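2-hydroxymethyl glutarate dehydrogenase (Eubacterium barkeri, PDB 3CKY) catalyses the NAD-dependent interconversion of 2-formylglutarate and (S)-2-hydroxymethylglutarate, a step in the fermentation of nicotinate, and works as a homotetramer. Local coordinates at residues 7-12 against 21-26; 173-178 against 246-251. One frame throughout, in Å; residues are numbered along the deposited sequence.

Contact 1 (7-12 against 21-26); sequences IGFIGL and INLLKE
With CG anti to its carbonyl carbon (chi1 -76°) and a second torsion of 164°, L23 reaches from helix 16-25 toward strand 6-10 and brings CD1 against both I7 CG2 and the F9 ring. From the strand, I7 offers its short branch: CG2 stands anti to the backbone N, while CG1 lies beside that N. I7 CG2 meets L23 CD1 at 3.7 Å, the two side chains crossing at about a right angle. F9 approaches the same methyl with the far end of its ring, CZ lying 3.6 Å and CE1 3.7 Å from L23 CD1. The methyl sits at the ring edge, near the ring plane. F65 of strand 63-66 also meets this ring, the planes about 20° apart. Strand 6-10 and helix 16-25 open the first beta-alpha-beta unit of the Rossmann domain, which continues into strand 29-33. The glycine-rich turn joining them includes G11, whose backbone angles call for glycine, and is consistent with the GxGxxG signature of the NAD-binding site inferred by similarity. The I7-F9-L23 cluster is buried between strand and helix; V30 of strand 29-33 touches both F9 and L23, and V153, V156 and I157 of helix 144-157 also pack on L23. Along the helix, K25 NZ donates to N22 OD1 at 2.8 Å, approaching a lone pair within the plane of the amide.

Contact 2 (173-178 against 246-251); sequences VKIVNN and GLALEA
Two helical segments, 173-178 of helix 169-197 and 246-251 of helix 238-255, come closest at I175 and A248, whose CA atoms are 5.7 Å apart. I175 carries the contact from its side. Its CG2, anti to the backbone N, presses against the backbone of the partner helix, 3.5 Å from A248 CA and 3.8 Å from A248 CB. The other branch, CG1, lies beside the backbone N (chi1 -74°) and makes a looser approach to L247, with I175 CG1 4.2 Å from L247 CB. The isoleucine thus straddles two successive residues of the opposing helix, its CG2 methyl coming right up to the main chain.

Both helices belong to the all-helical C-terminal domain of this beta-hydroxyacid dehydrogenase family, and the contact lies beside the probable active site. K174, the active-site residue by similarity, directly precedes I175; its NZ hydrogen-bonds to the carbonyl O of V124. L247 packs on S99 and lies near K243, both inferred to bind NAD. A turn beyond V173, N177 ND2 donates to N178 OD1 at 3.1 Å, tilted 18° from the carbonyl plane. N177 also reaches a second subunit: its OD1 accepts from the N of G214 of the second subunit, and its ND2 bonds to S213 OG of that subunit, so that its amide is held at both ends at the subunit interface.

No hydrogen bond crosses between the two segments: with no directed bond to join them, their closeness here rests on apolar packing, and on A248 being small enough to let I175 CG2 reach its CA.

From the N terminus, contact 1 closes first: the chain leaves strand 6-10, turns through the glycine-rich loop and returns along helix 16-25, a short loop with eight residues between the segments. The rest of the Rossmann sheet follows before helix 169-197 begins. Contact 2 then closes a much longer loop, with 67 mostly helical residues separating 173-178 from 246-251. The two are in series, neither nesting nor crossing. The centres of contact 1 and contact 2 are about 28 Å apart, and the two do not touch. Contact 1 joins strand to helix within the nucleotide-binding domain; contact 2 joins two helices of the C-terminal domain.

Contact 1 (7-12 against 21-26)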
ATOM      1  N   ILE A   7       3.886 -20.328  42.075  1.00 72.46           N
ATOM      2  CA  ILE A   7       3.382 -19.667  40.879  1.00 72.54           C
ATOM      3  C   ILE A   7       2.531 -18.455  41.240  1.00 72.47           C
ATOM      4  O   ILE A   7       1.746 -18.497  42.180  1.00 72.47           O
ATOM      5  CB  ILE A   7       2.549 -20.638  40.009  1.00 72.53           C
ATOM      6  CG1 ILE A   7       3.338 -21.924  39.730  1.00 72.74           C
ATOM      7  CG2 ILE A   7       2.127 -19.971  38.708  1.00 72.49           C
ATOM      8  CD1 ILE A   7       4.802 -21.708  39.379  1.00 72.65           C
ATOM      9  N   GLY A   8       2.697 -17.380  40.475  1.00 72.51           N
ATOM     10  CA  GLY A   8       1.930 -16.155  40.660  1.00 72.56           C
ATOM     11  C   GLY A   8       1.199 -15.750  39.395  1.00 72.54           C
ATOM     12  O   GLY A   8       1.662 -16.010  38.283  1.00 72.26           O
ATOM     13  N   PHE A   9       0.049 -15.111  39.574  1.00 72.76           N
ATOM     14  CA  PHE A   9      -0.757 -14.616  38.464  1.00 73.01           C
ATOM     15  C   PHE A   9      -1.095 -13.140  38.658  1.00 73.24           C
ATOM     16  O   PHE A   9      -1.881 -12.782  39.539  1.00 73.22           O
ATOM     17  CB  PHE A   9      -2.048 -15.426  38.343  1.00 72.77           C
ATOM     18  CG  PHE A   9      -1.863 -16.765  37.698  1.00 72.69           C
ATOM     19  CD1 PHE A   9      -1.557 -17.885  38.462  1.00 72.46           C
ATOM     20  CD2 PHE A   9      -1.989 -16.908  36.325  1.00 72.62           C
ATOM     21  CE1 PHE A   9      -1.383 -19.127  37.867  1.00 72.60           C
ATOM     22  CE2 PHE A   9      -1.819 -18.151  35.721  1.00 72.79           C
ATOM     23  CZ  PHE A   9      -1.518 -19.259  36.493  1.00 72.66           C
ATOM     24  N   ILE A  10      -0.490 -12.294  37.827  1.00 73.67           N
ATOM     25  CA  ILE A  10      -0.832 -10.875  37.763  1.00 73.97           C
ATOM     26  C   ILE A  10      -1.968 -10.715  36.759  1.00 74.17           C
ATOM     27  O   ILE A  10      -1.740 -10.541  35.554  1.00 74.13           O
ATOM     28  CB  ILE A  10       0.392 -10.011  37.381  1.00 73.98           C
ATOM     29  CG1 ILE A  10       1.476 -10.160  38.455  1.00 74.42           C
ATOM     30  CG2 ILE A  10       0.007  -8.545  37.254  1.00 73.69           C
ATOM     31  CD1 ILE A  10       2.779  -9.508  38.106  1.00 74.56           C
ATOM     32  N   GLY A  11      -3.194 -10.780  37.279  1.00 74.34           N
ATOM     33  CA  GLY A  11      -4.400 -10.843  36.457  1.00 74.52           C
ATOM     34  C   GLY A  11      -4.891 -12.272  36.265  1.00 74.67           C
ATOM     35  O   GLY A  11      -4.093 -13.205  36.170  1.00 74.62           O
ATOM     36  N   LEU A  12      -6.214 -12.425  36.219  1.00 75.05           N
ATOM     37  CA  LEU A  12      -6.872 -13.723  36.064  1.00 75.31           C
ATOM     38  C   LEU A  12      -8.028 -13.588  35.080  1.00 75.46           C
ATOM     39  O   LEU A  12      -9.199 -13.588  35.472  1.00 75.44           O
ATOM     40  CB  LEU A  12      -7.408 -14.222  37.413  1.00 75.47           C
ATOM     41  CG  LEU A  12      -6.412 -14.756  38.440  1.00 75.51           C
ATOM     42  CD1 LEU A  12      -7.083 -14.858  39.808  1.00 75.73           C
ATOM     43  CD2 LEU A  12      -5.858 -16.103  37.994  1.00 75.69           C
ATOM     44  N   ILE A  21      -6.194 -22.858  37.818  1.00 72.88           N
ATOM     45  CA  ILE A  21      -6.928 -24.034  38.294  1.00 72.90           C
ATOM     46  C   ILE A  21      -6.225 -25.340  37.930  1.00 72.80           C
ATOM     47  O   ILE A  21      -6.128 -26.239  38.764  1.00 72.90           O
ATOM     48  CB  ILE A  21      -8.372 -24.056  37.745  1.00 72.91           C
ATOM     49  CG1 ILE A  21      -9.203 -22.963  38.423  1.00 72.91           C
ATOM     50  CG2 ILE A  21      -9.021 -25.418  37.966  1.00 72.87           C
ATOM     51  CD1 ILE A  21     -10.570 -22.779  37.811  1.00 73.07           C
ATOM     52  N   ASN A  22      -5.739 -25.442  36.695  1.00 72.74           N
ATOM     53  CA  ASN A  22      -4.985 -26.623  36.267  1.00 72.68           C
ATOM     54  C   ASN A  22      -3.715 -26.815  37.092  1.00 72.57           C
ATOM     55  O   ASN A  22      -3.354 -27.942  37.426  1.00 72.45           O
ATOM     56  CB  ASN A  22      -4.643 -26.548  34.773  1.00 72.74           C
ATOM     57  CG  ASN A  22      -5.840 -26.832  33.886  1.00 72.77           C
ATOM     58  OD1 ASN A  22      -6.766 -27.538  34.285  1.00 73.47           O
ATOM     59  ND2 ASN A  22      -5.824 -26.292  32.674  1.00 72.57           N
ATOM     60  N   LEU A  23      -3.050 -25.710  37.417  1.00 72.51           N
ATOM     61  CA  LEU A  23      -1.881 -25.733  38.296  1.00 72.63           C
ATOM     62  C   LEU A  23      -2.264 -26.175  39.708  1.00 72.70           C
ATOM     63  O   LEU A  23      -1.544 -26.952  40.339  1.00 72.81           O
ATOM     64  CB  LEU A  23      -1.211 -24.356  38.335  1.00 72.50           C
ATOM     65  CG  LEU A  23      -0.374 -23.983  37.109  1.00 72.43           C
ATOM     66  CD1 LEU A  23      -0.099 -22.487  37.083  1.00 72.17           C
ATOM     67  CD2 LEU A  23       0.932 -24.762  37.073  1.00 72.19           C
ATOM     68  N   LEU A  24      -3.401 -25.683  40.193  1.00 72.82           N
ATOM     69  CA  LEU A  24      -3.894 -26.037  41.524  1.00 73.03           C
ATOM     70  C   LEU A  24      -4.257 -27.518  41.613  1.00 73.18           C
ATOM     71  O   LEU A  24      -4.051 -28.143  42.646  1.00 73.11           O
ATOM     72  CB  LEU A  24      -5.103 -25.174  41.906  1.00 72.92           C
ATOM     73  CG  LEU A  24      -4.810 -23.711  42.262  1.00 72.73           C
ATOM     74  CD1 LEU A  24      -6.094 -22.906  42.313  1.00 72.27           C
ATOM     75  CD2 LEU A  24      -4.067 -23.602  43.575  1.00 72.39           C
ATOM     76  N   LYS A  25      -4.780 -28.079  40.530  1.00 73.51           N
ATOM     77  CA  LYS A  25      -5.110 -29.500  40.502  1.00 73.79           C
ATOM     78  C   LYS A  25      -3.874 -30.404  40.500  1.00 73.92           C
ATOM     79  O   LYS A  25      -3.987 -31.590  40.790  1.00 74.20           O
ATOM     80  CB  LYS A  25      -6.018 -29.824  39.311  1.00 73.87           C
ATOM     81  CG  LYS A  25      -7.468 -29.392  39.534  1.00 74.18           C
ATOM     82  CD  LYS A  25      -8.438 -30.018  38.529  1.00 74.20           C
ATOM     83  CE  LYS A  25      -8.532 -29.213  37.246  1.00 74.54           C
ATOM     84  NZ  LYS A  25      -7.273 -29.251  36.459  1.00 75.09           N
ATOM     85  N   GLU A  26      -2.703 -29.857  40.174  1.00 74.22           N
ATOM     86  CA  GLU A  26      -1.437 -30.590  40.317  1.00 74.38           C
ATOM     87  C   GLU A  26      -0.793 -30.335  41.677  1.00 74.41           C
ATOM     88  O   GLU A  26       0.336 -30.758  41.919  1.00 74.51           O
ATOM     89  CB  GLU A  26      -0.444 -30.202  39.223  1.00 74.53           C
ATOM     90  CG  GLU A  26      -0.957 -30.367  37.813  1.00 75.61           C
ATOM     91  CD  GLU A  26      -1.371 -31.786  37.481  1.00 77.01           C
ATOM     92  OE1 GLU A  26      -0.806 -32.735  38.061  1.00 78.10           O
ATOM     93  OE2 GLU A  26      -2.261 -31.950  36.621  1.00 78.28           O
TER

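Contact 2 (173-178 against 246-251)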
ATOM      1  N   VAL A 173       6.671 -15.469  16.491  1.00 41.61           N
ATOM      2  CA  VAL A 173       6.080 -16.533  15.678  1.00 41.61           C
ATOM      3  C   VAL A 173       4.572 -16.369  15.649  1.00 41.50           C
ATOM      4  O   VAL A 173       3.935 -16.585  14.618  1.00 41.50           O
ATOM      5  CB  VAL A 173       6.528 -17.972  16.138  1.00 41.44           C
ATOM      6  CG1 VAL A 173       5.825 -18.403  17.440  1.00 40.83           C
ATOM      7  CG2 VAL A 173       6.311 -18.989  15.002  1.00 41.18           C
ATOM      8  N   LYS A 174       4.024 -15.966  16.787  1.00 41.26           N
ATOM      9  CA  LYS A 174       2.610 -15.617  16.900  1.00 41.19           C
ATOM     10  C   LYS A 174       2.266 -14.488  15.924  1.00 40.29           C
ATOM     11  O   LYS A 174       1.348 -14.599  15.143  1.00 39.47           O
ATOM     12  CB  LYS A 174       2.308 -15.205  18.346  1.00 41.63           C
ATOM     13  CG  LYS A 174       0.885 -14.802  18.644  1.00 42.59           C
ATOM     14  CD  LYS A 174       0.097 -15.932  19.259  1.00 46.43           C
ATOM     15  CE  LYS A 174      -1.404 -15.566  19.452  1.00 46.96           C
ATOM     16  NZ  LYS A 174      -2.230 -16.795  19.756  1.00 46.96           N
ATOM     17  N   ILE A 175       3.031 -13.408  15.980  1.00 40.13           N
ATOM     18  CA  ILE A 175       2.840 -12.267  15.085  1.00 40.03           C
ATOM     19  C   ILE A 175       2.870 -12.683  13.598  1.00 39.91           C
ATOM     20  O   ILE A 175       2.035 -12.230  12.800  1.00 39.51           O
ATOM     21  CB  ILE A 175       3.892 -11.179  15.373  1.00 39.76           C
ATOM     22  CG1 ILE A 175       3.549 -10.454  16.681  1.00 40.18           C
ATOM     23  CG2 ILE A 175       3.989 -10.221  14.224  1.00 39.56           C
ATOM     24  CD1 ILE A 175       4.661  -9.589  17.239  1.00 39.77           C
ATOM     25  N   VAL A 176       3.820 -13.553  13.245  1.00 39.69           N
ATOM     26  CA  VAL A 176       3.974 -14.017  11.870  1.00 39.73           C
ATOM     27  C   VAL A 176       2.803 -14.899  11.445  1.00 39.80           C
ATOM     28  O   VAL A 176       2.312 -14.786  10.312  1.00 40.13           O
ATOM     29  CB  VAL A 176       5.302 -14.761  11.651  1.00 39.62           C
ATOM     30  CG1 VAL A 176       5.314 -15.426  10.289  1.00 39.41           C
ATOM     31  CG2 VAL A 176       6.495 -13.794  11.807  1.00 39.63           C
ATOM     32  N   ASN A 177       2.339 -15.761  12.341  1.00 39.67           N
ATOM     33  CA  ASN A 177       1.177 -16.576  12.037  1.00 39.84           C
ATOM     34  C   ASN A 177      -0.075 -15.740  11.795  1.00 39.86           C
ATOM     35  O   ASN A 177      -0.774 -15.943  10.810  1.00 39.94           O
ATOM     36  CB  ASN A 177       0.902 -17.591  13.149  1.00 39.78           C
ATOM     37  CG  ASN A 177      -0.357 -18.420  12.876  1.00 39.59           C
ATOM     38  OD1 ASN A 177      -0.346 -19.318  12.044  1.00 39.21           O
ATOM     39  ND2 ASN A 177      -1.456 -18.095  13.570  1.00 38.30           N
ATOM     40  N   ASN A 178      -0.355 -14.811  12.709  1.00 40.08           N
ATOM     41  CA  ASN A 178      -1.580 -13.993  12.667  1.00 40.32           C
ATOM     42  C   ASN A 178      -1.620 -12.964  11.547  1.00 40.53           C
ATOM     43  O   ASN A 178      -2.689 -12.596  11.084  1.00 41.09           O
ATOM     44  CB  ASN A 178      -1.756 -13.271  13.996  1.00 40.33           C
ATOM     45  CG  ASN A 178      -2.024 -14.225  15.139  1.00 41.28           C
ATOM     46  OD1 ASN A 178      -2.177 -15.430  14.941  1.00 42.71           O
ATOM     47  ND2 ASN A 178      -2.051 -13.698  16.345  1.00 43.47           N
ATOM     48  N   GLY A 246      -1.310  -4.739  13.152  1.00 39.43           N
ATOM     49  CA  GLY A 246      -0.553  -3.600  13.684  1.00 39.18           C
ATOM     50  C   GLY A 246       0.727  -3.999  14.384  1.00 38.77           C
ATOM     51  O   GLY A 246       1.722  -3.329  14.252  1.00 38.73           O
ATOM     52  N   LEU A 247       0.682  -5.083  15.149  1.00 38.87           N
ATOM     53  CA  LEU A 247       1.869  -5.611  15.833  1.00 38.85           C
ATOM     54  C   LEU A 247       2.921  -6.092  14.839  1.00 38.30           C
ATOM     55  O   LEU A 247       4.104  -5.914  15.067  1.00 38.07           O
ATOM     56  CB  LEU A 247       1.490  -6.743  16.794  1.00 38.85           C
ATOM     57  CG  LEU A 247       0.792  -6.318  18.093  1.00 40.90           C
ATOM     58  CD1 LEU A 247       0.172  -7.537  18.817  1.00 40.66           C
ATOM     59  CD2 LEU A 247       1.767  -5.530  19.021  1.00 40.16           C
ATOM     60  N   ALA A 248       2.471  -6.708  13.751  1.00 37.78           N
ATOM     61  CA  ALA A 248       3.336  -7.102  12.663  1.00 37.86           C
ATOM     62  C   ALA A 248       4.053  -5.900  12.044  1.00 37.69           C
ATOM     63  O   ALA A 248       5.256  -5.945  11.824  1.00 38.32           O
ATOM     64  CB  ALA A 248       2.534  -7.854  11.594  1.00 37.40           C
ATOM     65  N   LEU A 249       3.318  -4.830  11.781  1.00 37.94           N
ATOM     66  CA  LEU A 249       3.882  -3.608  11.222  1.00 38.19           C
ATOM     67  C   LEU A 249       4.864  -2.954  12.187  1.00 38.31           C
ATOM     68  O   LEU A 249       5.862  -2.369  11.749  1.00 37.74           O
ATOM     69  CB  LEU A 249       2.772  -2.617  10.842  1.00 38.00           C
ATOM     70  CG  LEU A 249       1.823  -3.049   9.711  1.00 38.43           C
ATOM     71  CD1 LEU A 249       0.726  -2.005   9.499  1.00 36.69           C
ATOM     72  CD2 LEU A 249       2.567  -3.324   8.420  1.00 37.00           C
ATOM     73  N   GLU A 250       4.565  -3.025  13.481  1.00 38.88           N
ATOM     74  CA  GLU A 250       5.488  -2.537  14.511  1.00 39.64           C
ATOM     75  C   GLU A 250       6.781  -3.336  14.451  1.00 39.50           C
ATOM     76  O   GLU A 250       7.872  -2.762  14.472  1.00 39.79           O
ATOM     77  CB  GLU A 250       4.872  -2.636  15.916  1.00 39.53           C
ATOM     78  CG  GLU A 250       5.743  -1.998  16.980  1.00 40.98           C
ATOM     79  CD  GLU A 250       5.371  -2.373  18.410  1.00 42.66           C
ATOM     80  OE1 GLU A 250       6.206  -2.092  19.308  1.00 47.43           O
ATOM     81  OE2 GLU A 250       4.269  -2.954  18.620  1.00 45.41           O
ATOM     82  N   ALA A 251       6.671  -4.657  14.358  1.00 39.34           N
ATOM     83  CA  ALA A 251       7.874  -5.500  14.224  1.00 39.59           C
ATOM     84  C   ALA A 251       8.627  -5.230  12.916  1.00 39.65           C
ATOM     85  O   ALA A 251       9.862  -5.218  12.889  1.00 39.63           O
ATOM     86  CB  ALA A 251       7.532  -6.989  14.366  1.00 39.09           C
TER